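Local coordinates for protein periplasmic beta-glucosidase (Pseudomonas aeruginosa, PDB 6R5T) that probably hydrolyses terminal, non-reducing beta-D-glucosyl residues of beta-glucosides in the periplasm, releasing beta-D-glucose, as a family 3 glycoside hydrolase, at residues V641-S646 with R687-R692; A650-V655 with K678-P683. The protein carries 1 engineered substitution. One frame throughout, in Å; residues are numbered along the deposited sequence.

Interaction 1. Residues V641-S646 with R687-R692; sequences VTLSNS and REIVFR
V641 and I689 form a hydrogen-bonded antiparallel pair, and so do L643 and R687, while T642 and E688 between them make the non-hydrogen-bonded pair. The strand axes approach to 4.6 Å, with N-to-C directions at 143°. I689 N reaches V641 O at 2.8 Å, nearly in line with the carbonyl, and R687 N meets L643 O at the same separation. On the face with L643, V641 and I689 run alongside each other, V641 CG1 to I689 CB 4.1 Å, and CD1 of I689 reaches CB of L643 at 3.7 Å. R687 starts there but leads its guanidinium away. I689 CG2 sits over one face of the F691 ring, toward its rim. I689 packs on V655 and V679 of the facing sheet, while V641 rests on L621 and S622 of the neighbouring strand; their branched side chains suit an extended backbone. On the other face, T642 has OG1 beside its own backbone N (chi1 -60°), where it bonds a water at 2.9 Å. That water donates to E688 OE2 at 3.0 Å, while E688 OE1 forms a salt bridge with R640. Apolar contacts thus face the sandwich interior, and a charged, water-linked network the other side.

Interaction 2. Residues A650-V655 with K678-P683; sequences AGATVV and KVMLEP
M680 folds its thioether over the backbone of G651, where SD rests against the carbonyl group, 3.4 Å from G651 C and 3.7 Å from G651 O. The two residues belong to neighbouring strands of a beta hairpin, 651-660 with 672-681, at the edge of one sheet of the fibronectin type III-like domain. The M680 chain leaves with CG anti to the backbone N (chi1 168°) and then bends at chi2 and chi3, which turns the sulfur across the strand and carries CE to A652 CB. The small methyl of A652 lies between M680 and K678 on the same face. CB of A652 also lies 3.4 Å from V679 O, close to the partner strand's backbone. V654 and K678 cross obliquely, V654 CG2 against K678 CG. The extended lysine runs its methylenes past V654 and A652 and delivers NZ to a salt bridge with E361 and a hydrogen bond to S97 O, tying the hairpin to other parts of the chain. T653, V679 and L681 turn to the opposite face, where all three pack on L643; the branched T653 and V679 are well suited to extended strands. Beyond the strand ends, P683 sets its CD 3.6 Å from A650 N, and the bent E682 brings OE2 near A650 CB. Four backbone hydrogen bonds join the strands, in the pairs G651-L681 and T653-V679. V679 N meets T653 O at 3.0 Å, nearly head-on to the carbonyl, whereas L681 N approaches G651 O from above the carbonyl plane, 44° out of it, at 2.9 Å.

Overall arrangement
Interactions 1 and 2 belong to the two facing sheets of the fibronectin type III-like beta sandwich, with centres 10 Å apart. Strands 636-645 and 651-660 follow each other in the chain, as do 672-681 and 686-694, and interaction 2 is nested inside the loop closed by interaction 1. Both are partly buried and share the core on one side, I689 CD1 lying 3.4 Å from V655 CG2; N645 ND2 probably hydrogen-bonds to L681 O. Their other faces differ. In interaction 1 it is polar, with T642 partly exposed and E688 exposed; in interaction 2 it carries A652, V654, M680 and the K678 stem, with A652 and V654 buried against loops with S560 and W98 and M680 exposed.

Interaction 1. Residues V641-S646 with R687-R692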
ATOM      1  N   VAL A 641      17.401   0.505  33.721  1.00 18.30           N
ATOM      2  CA  VAL A 641      16.230   1.223  34.225  1.00 19.27           C
ATOM      3  C   VAL A 641      15.631   0.384  35.356  1.00 18.29           C
ATOM      4  O   VAL A 641      15.726  -0.851  35.286  1.00 19.63           O
ATOM      5  CB  VAL A 641      15.258   1.478  33.069  1.00 21.66           C
ATOM      6  CG1 VAL A 641      14.594   0.187  32.582  1.00 19.47           C
ATOM      7  CG2 VAL A 641      14.294   2.556  33.398  1.00 27.08           C
ATOM      8  N   THR A 642      15.049   1.046  36.336  1.00 18.45           N
ATOM      9  CA  THR A 642      14.308   0.347  37.406  1.00 18.21           C
ATOM     10  C   THR A 642      12.824   0.473  37.113  1.00 17.01           C
ATOM     11  O   THR A 642      12.319   1.615  37.023  1.00 17.96           O
ATOM     12  CB  THR A 642      14.683   0.845  38.804  1.00 20.41           C
ATOM     13  OG1 THR A 642      16.086   0.576  38.889  1.00 24.47           O
ATOM     14  CG2 THR A 642      13.961   0.103  39.910  1.00 20.87           C
ATOM     15  N   LEU A 643      12.145  -0.667  37.094  1.00 14.91           N
ATOM     16  CA  LEU A 643      10.673  -0.732  36.984  1.00 14.88           C
ATOM     17  C   LEU A 643      10.076  -0.906  38.372  1.00 15.95           C
ATOM     18  O   LEU A 643      10.544  -1.817  39.093  1.00 17.58           O
ATOM     19  CB  LEU A 643      10.304  -1.903  36.091  1.00 16.28           C
ATOM     20  CG  LEU A 643       8.812  -2.181  35.957  1.00 15.80           C
ATOM     21  CD1 LEU A 643       8.105  -1.111  35.141  1.00 16.37           C
ATOM     22  CD2 LEU A 643       8.572  -3.565  35.368  1.00 17.73           C
ATOM     23  N   SER A 644       9.035  -0.156  38.686  1.00 16.22           N
ATOM     24  CA  SER A 644       8.301  -0.270  39.975  0.50 16.37           C
ATOM     25  C   SER A 644       6.805  -0.436  39.730  1.00 17.76           C
ATOM     26  O   SER A 644       6.261   0.183  38.795  1.00 15.30           O
ATOM     27  CB  SER A 644       8.548   0.951  40.842  0.50 16.69           C
ATOM     28  OG  SER A 644       9.929   1.188  40.964  0.50 17.26           O
ATOM     29  N   ASN A 645       6.150  -1.231  40.545  1.00 16.64           N
ATOM     30  CA  ASN A 645       4.688  -1.302  40.579  1.00 15.94           C
ATOM     31  C   ASN A 645       4.250  -0.256  41.595  1.00 18.41           C
ATOM     32  O   ASN A 645       4.489  -0.440  42.814  1.00 18.83           O
ATOM     33  CB  ASN A 645       4.231  -2.713  40.939  1.00 15.69           C
ATOM     34  CG  ASN A 645       2.738  -2.905  40.938  1.00 14.35           C
ATOM     35  OD1 ASN A 645       1.990  -1.932  41.055  1.00 14.96           O
ATOM     36  ND2 ASN A 645       2.287  -4.147  40.862  1.00 14.94           N
ATOM     37  N   SER A 646       3.696   0.838  41.100  1.00 16.56           N
ATOM     38  CA  SER A 646       3.331   1.982  41.959  1.00 21.81           C
ATOM     39  C   SER A 646       1.823   2.000  42.243  1.00 24.28           C
ATOM     40  O   SER A 646       1.327   3.039  42.746  1.00 25.52           O
ATOM     41  CB  SER A 646       3.834   3.264  41.317  1.00 24.08           C
ATOM     42  OG  SER A 646       3.346   3.389  40.005  1.00 25.75           O
ATOM     43  N   ARG A 687      12.264  -3.835  40.086  1.00 21.87           N
ATOM     44  CA  ARG A 687      13.225  -4.711  39.421  1.00 21.90           C
ATOM     45  C   ARG A 687      14.149  -3.817  38.613  1.00 22.74           C
ATOM     46  O   ARG A 687      13.636  -2.986  37.829  1.00 20.08           O
ATOM     47  CB  ARG A 687      12.502  -5.714  38.514  1.00 25.11           C
ATOM     48  CG  ARG A 687      13.395  -6.738  37.813  1.00 32.36           C
ATOM     49  CD  ARG A 687      13.661  -8.008  38.620  1.00 37.48           C
ATOM     50  NE  ARG A 687      12.432  -8.545  39.204  1.00 42.76           N
ATOM     51  CZ  ARG A 687      11.645  -9.462  38.657  1.00 48.35           C
ATOM     52  NH1 ARG A 687      11.971 -10.039  37.511  1.00 52.02           N
ATOM     53  NH2 ARG A 687      10.526  -9.814  39.278  1.00 52.07           N
ATOM     54  N   GLU A 688      15.453  -3.982  38.811  1.00 22.38           N
ATOM     55  CA  GLU A 688      16.463  -3.360  37.939  1.00 23.24           C
ATOM     56  C   GLU A 688      16.503  -4.196  36.668  1.00 24.13           C
ATOM     57  O   GLU A 688      16.657  -5.422  36.707  1.00 25.65           O
ATOM     58  CB  GLU A 688      17.875  -3.288  38.549  1.00 29.56           C
ATOM     59  CG  GLU A 688      18.764  -2.420  37.626  1.00 34.29           C
ATOM     60  CD  GLU A 688      20.123  -1.876  38.038  1.00 45.15           C
ATOM     61  OE1 GLU A 688      21.088  -2.651  38.077  1.00 47.34           O
ATOM     62  OE2 GLU A 688      20.249  -0.638  38.180  1.00 51.59           O
ATOM     63  N   ILE A 689      16.292  -3.536  35.550  1.00 21.79           N
ATOM     64  CA  ILE A 689      16.332  -4.183  34.228  1.00 22.55           C
ATOM     65  C   ILE A 689      17.621  -3.713  33.582  1.00 22.34           C
ATOM     66  O   ILE A 689      17.923  -2.474  33.610  1.00 23.62           O
ATOM     67  CB  ILE A 689      15.072  -3.831  33.438  1.00 25.73           C
ATOM     68  CG1 ILE A 689      13.853  -4.353  34.200  1.00 27.29           C
ATOM     69  CG2 ILE A 689      15.141  -4.406  32.048  1.00 27.24           C
ATOM     70  CD1 ILE A 689      12.593  -3.730  33.824  1.00 31.59           C
ATOM     71  N   VAL A 690      18.386  -4.681  33.098  1.00 21.43           N
ATOM     72  CA  VAL A 690      19.648  -4.415  32.386  1.00 20.70           C
ATOM     73  C   VAL A 690      19.502  -4.966  30.982  1.00 20.69           C
ATOM     74  O   VAL A 690      19.277  -6.176  30.832  1.00 24.46           O
ATOM     75  CB  VAL A 690      20.817  -5.074  33.119  1.00 24.97           C
ATOM     76  CG1 VAL A 690      22.117  -4.715  32.443  1.00 24.53           C
ATOM     77  CG2 VAL A 690      20.814  -4.704  34.589  1.00 25.03           C
ATOM     78  N   PHE A 691      19.500  -4.093  29.994  1.00 17.63           N
ATOM     79  CA  PHE A 691      19.557  -4.486  28.587  1.00 19.66           C
ATOM     80  C   PHE A 691      21.006  -4.430  28.166  1.00 19.75           C
ATOM     81  O   PHE A 691      21.673  -3.436  28.457  1.00 24.43           O
ATOM     82  CB  PHE A 691      18.710  -3.537  27.748  1.00 17.33           C
ATOM     83  CG  PHE A 691      17.247  -3.585  28.053  1.00 15.40           C
ATOM     84  CD1 PHE A 691      16.488  -4.647  27.582  1.00 18.72           C
ATOM     85  CD2 PHE A 691      16.605  -2.590  28.743  1.00 16.46           C
ATOM     86  CE1 PHE A 691      15.126  -4.696  27.808  1.00 17.78           C
ATOM     87  CE2 PHE A 691      15.237  -2.635  28.955  1.00 18.62           C
ATOM     88  CZ  PHE A 691      14.501  -3.691  28.488  1.00 17.72           C
ATOM     89  N   ARG A 692      21.387  -5.391  27.346  1.00 22.70           N
ATOM     90  CA  ARG A 692      22.698  -5.405  26.682  1.00 24.97           C
ATOM     91  C   ARG A 692      22.515  -5.030  25.210  1.00 20.57           C
ATOM     92  O   ARG A 692      21.545  -5.505  24.567  1.00 22.79           O
ATOM     93  CB  ARG A 692      23.319  -6.796  26.801  1.00 29.78           C
ATOM     94  CG  ARG A 692      23.847  -7.107  28.190  1.00 34.91           C
ATOM     95  CD  ARG A 692      24.614  -8.431  28.252  1.00 45.22           C
ATOM     96  NE  ARG A 692      25.406  -8.698  27.055  1.00 53.34           N
ATOM     97  CZ  ARG A 692      26.455  -9.507  26.988  1.00 65.12           C
ATOM     98  NH1 ARG A 692      26.873 -10.139  28.064  1.00 74.47           N
ATOM     99  NH2 ARG A 692      27.096  -9.688  25.844  1.00 61.31           N
TER
HETATM  100  O   HOH W   1      18.237   1.273  37.126  1.00 30.17           O

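Interaction 2. Residues A650-V655 with K678-P683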
ATOM      1  N   ALA A 650      -0.931  -6.667  42.124  1.00 15.75           N
ATOM      2  CA  ALA A 650       0.164  -7.339  41.435  1.00 14.71           C
ATOM      3  C   ALA A 650      -0.138  -7.337  39.938  1.00 15.24           C
ATOM      4  O   ALA A 650      -1.282  -7.442  39.543  1.00 15.28           O
ATOM      5  CB  ALA A 650       0.320  -8.741  41.953  1.00 17.32           C
ATOM      6  N   GLY A 651       0.895  -7.260  39.127  1.00 15.05           N
ATOM      7  CA  GLY A 651       0.696  -7.418  37.678  1.00 14.98           C
ATOM      8  C   GLY A 651       2.004  -7.352  36.943  1.00 14.30           C
ATOM      9  O   GLY A 651       3.023  -6.867  37.484  1.00 14.29           O
ATOM     10  N   ALA A 652       1.935  -7.737  35.678  1.00 15.61           N
ATOM     11  CA  ALA A 652       3.094  -7.660  34.791  1.00 14.34           C
ATOM     12  C   ALA A 652       2.906  -6.516  33.787  1.00 14.32           C
ATOM     13  O   ALA A 652       1.764  -6.118  33.466  1.00 14.96           O
ATOM     14  CB  ALA A 652       3.294  -8.987  34.106  1.00 14.30           C
ATOM     15  N   THR A 653       4.052  -6.049  33.323  1.00 14.61           N
ATOM     16  CA  THR A 653       4.141  -5.154  32.155  1.00 15.24           C
ATOM     17  C   THR A 653       5.387  -5.541  31.374  1.00 15.02           C
ATOM     18  O   THR A 653       6.099  -6.509  31.730  1.00 15.73           O
ATOM     19  CB  THR A 653       4.128  -3.682  32.563  1.00 15.88           C
ATOM     20  OG1 THR A 653       4.041  -2.889  31.368  1.00 18.56           O
ATOM     21  CG2 THR A 653       5.375  -3.263  33.297  1.00 16.29           C
ATOM     22  N   VAL A 654       5.570  -4.886  30.245  1.00 13.33           N
ATOM     23  CA  VAL A 654       6.689  -5.223  29.337  1.00 13.87           C
ATOM     24  C   VAL A 654       7.506  -3.947  29.140  1.00 14.23           C
ATOM     25  O   VAL A 654       6.969  -2.952  28.549  1.00 13.02           O
ATOM     26  CB  VAL A 654       6.203  -5.759  27.993  1.00 14.46           C
ATOM     27  CG1 VAL A 654       7.401  -6.150  27.124  1.00 14.08           C
ATOM     28  CG2 VAL A 654       5.219  -6.928  28.186  1.00 15.11           C
ATOM     29  N   VAL A 655       8.753  -3.968  29.574  1.00 12.97           N
ATOM     30  CA  VAL A 655       9.692  -2.853  29.353  1.00 14.14           C
ATOM     31  C   VAL A 655      10.327  -3.044  27.991  1.00 14.34           C
ATOM     32  O   VAL A 655      10.856  -4.151  27.712  1.00 13.50           O
ATOM     33  CB  VAL A 655      10.750  -2.769  30.450  1.00 14.60           C
ATOM     34  CG1 VAL A 655      11.648  -1.574  30.210  1.00 14.67           C
ATOM     35  CG2 VAL A 655      10.089  -2.663  31.814  1.00 15.54           C
ATOM     36  N   LYS A 678       9.595  -8.781  30.085  1.00 18.51           N
ATOM     37  CA  LYS A 678       8.298  -8.848  30.764  1.00 17.51           C
ATOM     38  C   LYS A 678       8.575  -9.140  32.230  1.00 17.02           C
ATOM     39  O   LYS A 678       9.290 -10.111  32.524  1.00 17.87           O
ATOM     40  CB  LYS A 678       7.440  -9.929  30.166  1.00 18.92           C
ATOM     41  CG  LYS A 678       6.071  -9.967  30.798  1.00 19.92           C
ATOM     42  CD  LYS A 678       5.191 -10.872  30.053  1.00 24.04           C
ATOM     43  CE  LYS A 678       3.723 -10.720  30.328  1.00 26.21           C
ATOM     44  NZ  LYS A 678       3.165 -12.028  29.876  1.00 32.83           N
ATOM     45  N   VAL A 679       7.953  -8.364  33.101  1.00 15.70           N
ATOM     46  CA  VAL A 679       8.244  -8.406  34.545  1.00 16.64           C
ATOM     47  C   VAL A 679       6.938  -8.415  35.294  1.00 17.83           C
ATOM     48  O   VAL A 679       6.137  -7.470  35.119  1.00 16.37           O
ATOM     49  CB  VAL A 679       9.126  -7.215  34.939  1.00 17.11           C
ATOM     50  CG1 VAL A 679       9.493  -7.305  36.392  1.00 19.54           C
ATOM     51  CG2 VAL A 679      10.359  -7.104  34.038  1.00 20.04           C
ATOM     52  N   MET A 680       6.790  -9.406  36.175  1.00 17.32           N
ATOM     53  CA  MET A 680       5.657  -9.502  37.110  1.00 18.59           C
ATOM     54  C   MET A 680       6.057  -8.896  38.453  1.00 17.47           C
ATOM     55  O   MET A 680       7.095  -9.288  39.016  1.00 18.11           O
ATOM     56  CB  MET A 680       5.288 -10.973  37.312  1.00 20.18           C
ATOM     57  CG  MET A 680       4.336 -11.228  38.451  1.00 24.28           C
ATOM     58  SD  MET A 680       2.737 -10.437  38.274  1.00 30.34           S
ATOM     59  CE  MET A 680       2.064 -11.579  37.070  1.00 33.59           C
ATOM     60  N   LEU A 681       5.302  -7.924  38.948  1.00 15.48           N
ATOM     61  CA  LEU A 681       5.683  -7.229  40.206  1.00 15.70           C
ATOM     62  C   LEU A 681       4.513  -7.178  41.160  1.00 14.63           C
ATOM     63  O   LEU A 681       3.364  -6.881  40.775  1.00 14.82           O
ATOM     64  CB  LEU A 681       6.143  -5.810  39.907  1.00 17.70           C
ATOM     65  CG  LEU A 681       7.426  -5.682  39.104  1.00 18.72           C
ATOM     66  CD1 LEU A 681       7.608  -4.224  38.790  1.00 21.00           C
ATOM     67  CD2 LEU A 681       8.638  -6.220  39.815  1.00 19.16           C
ATOM     68  N   GLU A 682       4.781  -7.450  42.428  1.00 13.83           N
ATOM     69  CA  GLU A 682       3.789  -7.148  43.447  1.00 15.39           C
ATOM     70  C   GLU A 682       3.739  -5.631  43.637  1.00 16.48           C
ATOM     71  O   GLU A 682       4.691  -4.917  43.328  1.00 15.30           O
ATOM     72  CB  GLU A 682       4.189  -7.850  44.766  1.00 16.83           C
ATOM     73  CG  GLU A 682       4.293  -9.367  44.665  1.00 18.12           C
ATOM     74  CD  GLU A 682       2.961 -10.094  44.620  1.00 19.07           C
ATOM     75  OE1 GLU A 682       2.991 -11.305  44.457  1.00 22.05           O
ATOM     76  OE2 GLU A 682       1.923  -9.472  44.917  1.00 21.43           O
ATOM     77  N   PRO A 683       2.685  -5.083  44.259  1.00 15.76           N
ATOM     78  CA  PRO A 683       2.651  -3.680  44.630  1.00 18.18           C
ATOM     79  C   PRO A 683       3.868  -3.241  45.455  1.00 18.91           C
ATOM     80  O   PRO A 683       4.256  -3.945  46.379  1.00 20.03           O
ATOM     81  CB  PRO A 683       1.338  -3.541  45.383  1.00 19.18           C
ATOM     82  CG  PRO A 683       0.522  -4.713  44.928  1.00 18.13           C
ATOM     83  CD  PRO A 683       1.490  -5.825  44.671  1.00 16.35           C
TER